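Local coordinates for Pdx2 protein (Plasmodium falciparum, PDB 2ABW) that hydrolyses glutamine to glutamate and ammonia as the glutaminase subunit of the synthase that makes pyridoxal 5'-phosphate, vitamin B6, at residues S139-I153 with F195-Y208. Sequence-based numbering, arbitrary orientation.
Sequences SDSSAFKKDLTAACI and FHPELLPHTAFQQY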
loop_
_atom_site.group_PDB
_atom_site.type_symbol
_atom_site.label_atom_id
_atom_site.label_comp_id
_atom_site.label_asym_id
_atom_site.label_seq_id
_atom_site.Cartn_x
_atom_site.Cartn_y
_atom_site.Cartn_z
ATOM N N SER A 139 -3.699 11.469 12.876
ATOM C CA SER A 139 -2.292 11.832 12.524
ATOM C C SER A 139 -2.064 13.275 12.862
ATOM O O SER A 139 -3.001 14.047 12.901
ATOM C CB SER A 139 -2.045 11.636 11.024
ATOM O OG SER A 139 -0.690 11.894 10.635
ATOM N N ASP A 140 -0.784 13.610 13.090
ATOM C CA ASP A 140 -0.358 14.996 13.287
ATOM C C ASP A 140 0.400 15.441 11.993
ATOM O O ASP A 140 0.893 16.573 11.930
ATOM C CB ASP A 140 0.586 15.129 14.417
ATOM C CG ASP A 140 0.045 14.641 15.697
ATOM O OD1 ASP A 140 -1.131 14.969 15.986
ATOM O OD2 ASP A 140 0.814 13.952 16.428
ATOM N N SER A 141 0.420 14.629 10.944
ATOM C CA SER A 141 1.238 14.983 9.753
ATOM C C SER A 141 0.616 16.162 9.007
ATOM O O SER A 141 -0.615 16.244 8.844
ATOM C CB SER A 141 1.300 13.829 8.777
ATOM O OG SER A 141 1.858 14.256 7.521
ATOM N N SER A 142 1.450 17.115 8.526
ATOM C CA SER A 142 0.924 18.147 7.666
ATOM C C SER A 142 0.441 17.719 6.291
ATOM O O SER A 142 -0.190 18.544 5.587
ATOM C CB SER A 142 2.007 19.264 7.485
ATOM O OG SER A 142 3.062 18.733 6.780
ATOM N N ALA A 143 0.621 16.447 5.974
ATOM C CA ALA A 143 0.059 15.889 4.717
ATOM C C ALA A 143 -1.399 15.850 4.786
ATOM O O ALA A 143 -2.035 15.828 3.761
ATOM C CB ALA A 143 0.596 14.543 4.505
ATOM N N PHE A 144 -2.001 15.868 5.995
ATOM C CA PHE A 144 -3.423 15.597 6.138
ATOM C C PHE A 144 -4.160 16.820 6.605
ATOM O O PHE A 144 -4.254 17.112 7.801
ATOM C CB PHE A 144 -3.645 14.418 7.083
ATOM C CG PHE A 144 -2.939 13.117 6.643
ATOM C CD1 PHE A 144 -3.186 12.567 5.396
ATOM C CD2 PHE A 144 -2.094 12.449 7.463
ATOM C CE1 PHE A 144 -2.593 11.350 4.999
ATOM C CE2 PHE A 144 -1.544 11.273 7.082
ATOM C CZ PHE A 144 -1.784 10.697 5.841
ATOM N N LYS A 145 -4.670 17.562 5.684
ATOM C CA LYS A 145 -5.568 18.643 6.011
ATOM C C LYS A 145 -6.945 18.166 6.393
ATOM O O LYS A 145 -7.279 17.028 6.279
ATOM C CB LYS A 145 -5.768 19.525 4.756
ATOM C CG LYS A 145 -4.438 20.047 4.340
ATOM C CD LYS A 145 -4.414 20.641 2.969
ATOM C CE LYS A 145 -5.412 21.690 2.752
ATOM N NZ LYS A 145 -5.005 22.775 1.715
ATOM N N LYS A 146 -7.746 19.049 6.906
ATOM C CA LYS A 146 -9.054 18.626 7.295
ATOM C C LYS A 146 -9.907 18.203 6.071
ATOM O O LYS A 146 -9.740 18.679 4.975
ATOM C CB LYS A 146 -9.749 19.759 8.024
ATOM C CG LYS A 146 -9.996 20.921 7.195
ATOM C CD LYS A 146 -11.273 21.660 7.594
ATOM C CE LYS A 146 -11.662 22.666 6.534
ATOM N NZ LYS A 146 -13.097 22.550 6.150
ATOM N N ASP A 147 -10.850 17.311 6.323
ATOM C CA ASP A 147 -11.847 16.929 5.337
ATOM C C ASP A 147 -11.306 16.341 4.064
ATOM O O ASP A 147 -11.873 16.512 2.978
ATOM C CB ASP A 147 -12.891 17.982 5.105
ATOM C CG ASP A 147 -13.717 18.228 6.384
ATOM O OD1 ASP A 147 -14.250 17.261 6.985
ATOM O OD2 ASP A 147 -13.743 19.409 6.782
ATOM N N LEU A 148 -10.323 15.478 4.229
ATOM C CA LEU A 148 -9.877 14.769 3.045
ATOM C C LEU A 148 -10.775 13.622 2.722
ATOM O O LEU A 148 -11.493 13.132 3.593
ATOM C CB LEU A 148 -8.453 14.217 3.230
ATOM C CG LEU A 148 -7.334 15.270 3.236
ATOM C CD1 LEU A 148 -6.039 14.695 3.771
ATOM C CD2 LEU A 148 -7.133 15.815 1.794
ATOM N N THR A 149 -10.722 13.182 1.472
ATOM C CA THR A 149 -11.608 12.170 0.955
ATOM C C THR A 149 -10.804 10.991 0.400
ATOM O O THR A 149 -9.602 11.075 0.181
ATOM C CB THR A 149 -12.455 12.738 -0.179
ATOM O OG1 THR A 149 -11.602 13.502 -1.046
ATOM C CG2 THR A 149 -13.470 13.655 0.477
ATOM N N ALA A 150 -11.524 9.883 0.248
ATOM C CA ALA A 150 -10.989 8.683 -0.334
ATOM C C ALA A 150 -11.991 8.082 -1.284
ATOM O O ALA A 150 -13.195 8.050 -1.028
ATOM C CB ALA A 150 -10.754 7.651 0.777
ATOM N N ALA A 151 -11.475 7.518 -2.383
ATOM C CA ALA A 151 -12.316 6.813 -3.346
ATOM C C ALA A 151 -12.211 5.307 -3.166
ATOM O O ALA A 151 -11.150 4.697 -3.409
ATOM C CB ALA A 151 -11.875 7.238 -4.759
ATOM N N CYS A 152 -13.316 4.706 -2.691
ATOM C CA CYS A 152 -13.337 3.288 -2.460
ATOM C C CYS A 152 -14.045 2.609 -3.597
ATOM O O CYS A 152 -15.197 2.861 -3.770
ATOM C CB CYS A 152 -14.143 2.992 -1.204
ATOM S SG CYS A 152 -13.227 3.458 0.283
ATOM N N ILE A 153 -13.324 1.826 -4.369
ATOM C CA ILE A 153 -13.917 1.078 -5.487
ATOM C C ILE A 153 -13.646 -0.411 -5.318
ATOM O O ILE A 153 -12.524 -0.865 -5.468
ATOM C CB ILE A 153 -13.387 1.602 -6.822
ATOM C CG1 ILE A 153 -13.691 3.103 -6.960
ATOM C CG2 ILE A 153 -14.130 0.907 -7.999
ATOM C CD1 ILE A 153 -13.231 3.590 -8.262
ATOM N N PHE A 195 -8.358 2.108 -0.319
ATOM C CA PHE A 195 -8.900 3.029 -1.358
ATOM C C PHE A 195 -7.879 3.233 -2.478
ATOM O O PHE A 195 -6.765 2.705 -2.429
ATOM C CB PHE A 195 -9.340 4.352 -0.724
ATOM C CG PHE A 195 -8.298 5.015 0.162
ATOM C CD1 PHE A 195 -7.378 5.897 -0.368
ATOM C CD2 PHE A 195 -8.281 4.770 1.517
ATOM C CE1 PHE A 195 -6.446 6.517 0.430
ATOM C CE2 PHE A 195 -7.355 5.388 2.318
ATOM C CZ PHE A 195 -6.430 6.266 1.793
ATOM N N HIS A 196 -8.297 3.978 -3.476
ATOM C CA HIS A 196 -7.488 4.332 -4.646
ATOM C C HIS A 196 -6.990 5.748 -4.530
ATOM O O HIS A 196 -7.642 6.685 -4.966
ATOM C CB HIS A 196 -8.347 4.200 -5.911
ATOM C CG HIS A 196 -8.445 2.810 -6.388
ATOM N ND1 HIS A 196 -7.583 2.301 -7.330
ATOM C CD2 HIS A 196 -9.270 1.800 -6.032
ATOM C CE1 HIS A 196 -7.909 1.038 -7.567
ATOM N NE2 HIS A 196 -8.910 0.697 -6.765
ATOM N N PRO A 197 -5.784 5.928 -3.937
ATOM C CA PRO A 197 -5.293 7.301 -3.687
ATOM C C PRO A 197 -4.956 8.028 -4.949
ATOM O O PRO A 197 -4.837 9.261 -4.969
ATOM C CB PRO A 197 -3.983 7.014 -2.928
ATOM C CG PRO A 197 -3.527 5.673 -3.384
ATOM C CD PRO A 197 -4.787 4.902 -3.634
ATOM N N GLU A 198 -4.862 7.301 -6.061
ATOM C CA GLU A 198 -4.535 7.900 -7.341
ATOM C C GLU A 198 -5.716 8.434 -8.093
ATOM O O GLU A 198 -5.519 9.127 -9.128
ATOM C CB GLU A 198 -3.746 6.891 -8.165
ATOM C CG GLU A 198 -4.558 5.869 -8.886
ATOM C CD GLU A 198 -5.269 4.771 -8.039
ATOM O OE1 GLU A 198 -5.263 4.785 -6.786
ATOM O OE2 GLU A 198 -5.888 3.911 -8.751
ATOM N N LEU A 199 -6.916 8.164 -7.597
ATOM C CA LEU A 199 -8.184 8.479 -8.348
ATOM C C LEU A 199 -8.886 9.762 -7.809
ATOM O O LEU A 199 -9.905 10.151 -8.339
ATOM C CB LEU A 199 -9.104 7.320 -8.310
ATOM C CG LEU A 199 -8.766 6.033 -9.053
ATOM C CD1 LEU A 199 -9.959 5.048 -8.990
ATOM C CD2 LEU A 199 -8.416 6.510 -10.408
ATOM N N LEU A 200 -8.316 10.418 -6.814
ATOM C CA LEU A 200 -8.781 11.746 -6.353
ATOM C C LEU A 200 -7.686 12.756 -6.574
ATOM O O LEU A 200 -6.504 12.435 -6.616
ATOM C CB LEU A 200 -9.217 11.722 -4.900
ATOM C CG LEU A 200 -10.374 10.815 -4.614
ATOM C CD1 LEU A 200 -10.619 10.880 -3.050
ATOM C CD2 LEU A 200 -11.670 11.213 -5.363
ATOM N N PRO A 201 -8.049 14.009 -6.817
ATOM C CA PRO A 201 -6.967 14.912 -7.179
ATOM C C PRO A 201 -5.914 15.110 -6.110
ATOM O O PRO A 201 -4.743 15.257 -6.462
ATOM C CB PRO A 201 -7.701 16.213 -7.554
ATOM C CG PRO A 201 -9.066 15.721 -8.038
ATOM C CD PRO A 201 -9.380 14.567 -7.056
ATOM N N HIS A 202 -6.309 15.080 -4.830
ATOM C CA HIS A 202 -5.334 15.456 -3.778
ATOM C C HIS A 202 -4.277 14.392 -3.653
ATOM O O HIS A 202 -4.483 13.258 -4.096
ATOM C CB HIS A 202 -5.939 15.716 -2.449
ATOM C CG HIS A 202 -6.376 14.506 -1.703
ATOM N ND1 HIS A 202 -7.693 14.077 -1.544
ATOM C CD2 HIS A 202 -5.624 13.665 -0.940
ATOM C CE1 HIS A 202 -7.690 12.962 -0.790
ATOM N NE2 HIS A 202 -6.450 12.716 -0.414
ATOM N N THR A 203 -3.163 14.792 -3.045
ATOM C CA THR A 203 -1.962 13.946 -3.005
ATOM C C THR A 203 -1.552 13.638 -1.538
ATOM O O THR A 203 -0.369 13.390 -1.271
ATOM C CB THR A 203 -0.760 14.581 -3.741
ATOM O OG1 THR A 203 -0.553 15.897 -3.248
ATOM C CG2 THR A 203 -1.015 14.629 -5.309
ATOM N N ALA A 204 -2.476 13.670 -0.608
ATOM C CA ALA A 204 -2.118 13.648 0.852
ATOM C C ALA A 204 -1.368 12.379 1.173
ATOM O O ALA A 204 -0.358 12.419 1.892
ATOM C CB ALA A 204 -3.380 13.708 1.679
ATOM N N PHE A 205 -1.860 11.204 0.748
ATOM C CA PHE A 205 -1.203 9.946 1.138
ATOM C C PHE A 205 0.168 9.772 0.463
ATOM O O PHE A 205 1.090 9.143 0.996
ATOM C CB PHE A 205 -2.123 8.756 0.954
ATOM C CG PHE A 205 -3.221 8.723 2.046
ATOM C CD1 PHE A 205 -4.359 9.467 1.885
ATOM C CD2 PHE A 205 -2.994 8.075 3.249
ATOM C CE1 PHE A 205 -5.317 9.503 2.898
ATOM C CE2 PHE A 205 -3.984 8.110 4.257
ATOM C CZ PHE A 205 -5.067 8.875 4.089
ATOM N N GLN A 206 0.248 10.268 -0.775
ATOM C CA GLN A 206 1.528 10.282 -1.449
ATOM C C GLN A 206 2.546 11.117 -0.675
ATOM O O GLN A 206 3.724 10.722 -0.467
ATOM C CB GLN A 206 1.412 10.830 -2.894
ATOM C CG GLN A 206 0.687 9.851 -3.816
ATOM C CD GLN A 206 -0.814 9.894 -3.757
ATOM O OE1 GLN A 206 -1.350 10.761 -3.105
ATOM N NE2 GLN A 206 -1.472 8.985 -4.498
ATOM N N GLN A 207 2.146 12.265 -0.230
ATOM C CA GLN A 207 3.006 13.140 0.559
ATOM C C GLN A 207 3.411 12.470 1.847
ATOM O O GLN A 207 4.592 12.514 2.234
ATOM C CB GLN A 207 2.292 14.439 0.803
ATOM C CG GLN A 207 3.270 15.397 1.519
ATOM C CD GLN A 207 2.653 16.755 1.847
ATOM O OE1 GLN A 207 1.468 17.032 1.546
ATOM N NE2 GLN A 207 3.426 17.570 2.468
ATOM N N TYR A 208 2.475 11.845 2.534
ATOM C CA TYR A 208 2.755 11.137 3.790
ATOM C C TYR A 208 3.749 10.011 3.559
ATOM O O TYR A 208 4.718 9.814 4.308
ATOM C CB TYR A 208 1.490 10.544 4.335
ATOM C CG TYR A 208 1.644 9.915 5.663
ATOM C CD1 TYR A 208 1.842 10.708 6.801
ATOM C CD2 TYR A 208 1.586 8.585 5.843
ATOM C CE1 TYR A 208 1.968 10.116 8.051
ATOM C CE2 TYR A 208 1.656 8.010 7.081
ATOM C CZ TYR A 208 1.852 8.769 8.183
ATOM O OH TYR A 208 1.967 8.256 9.497
HETATM O O HOH W 1 0.719 9.700 11.448
HETATM O O HOH W 2 -0.660 19.202 2.958
HETATM O O HOH W 3 -1.734 17.245 1.341
HETATM O O HOH W 4 -8.802 7.893 -2.785
#
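Phe195 meets Ala150 and Ala151 where the chain carrying the His and Glu of a class I glutamine amidotransferase charge relay runs beside 149-153, an outermost strand of the large mixed sheet. Ala150 CB sits over one face of the Phe195 ring, 3.7 Å from Phe195 CG, a CH-pi contact offset toward the rim. One residue on, His196 N donates a nearly straight hydrogen bond to Ala151 O (2.9 Å, 170°), and a water links Ala151 N to His196 O, so backbone polar groups of both residues are paired. This joins the loop of His196 and Glu198 to the strand ending at Ile153, which is assigned to the glutamine site. The His196 ring lies close to Cys87, the nucleophile, and His196 ND1 gives Glu198 OE2 a 2.7 Å in-plane bond on the syn lone pair. Leu199 CD1 then reaches Ile153 CD1, while Leu200 packs CG against Ala151 CB and turns CD1 to Thr149. With CG between its backbone N and carbonyl carbon (chi1 75°), His202 presents a ring face to Leu148, whose CD2 stands over the ring centre, 3.6 Å from the centroid. Helix 204-219 follows, with Ala204 CB against Leu148 CD1 at 3.5 Å. Phe205 takes the edge of Phe144 on one ring face (edge-to-face but tilted, planes at 52°) and Phe195 CZ on the opposite face. The extended Gln207 chain packs along Ala143. Tyr208, its OH bonded to Glu186, completes the aromatic cluster: Phe144 CE2 lies 3.4 Å from Tyr208 CD1 over the tyrosine face, and Ser141 OG, the acceptor for Ala143 N in an ST turn, lies at the ring edge in plane, 3.6 Å from Tyr208 CD1.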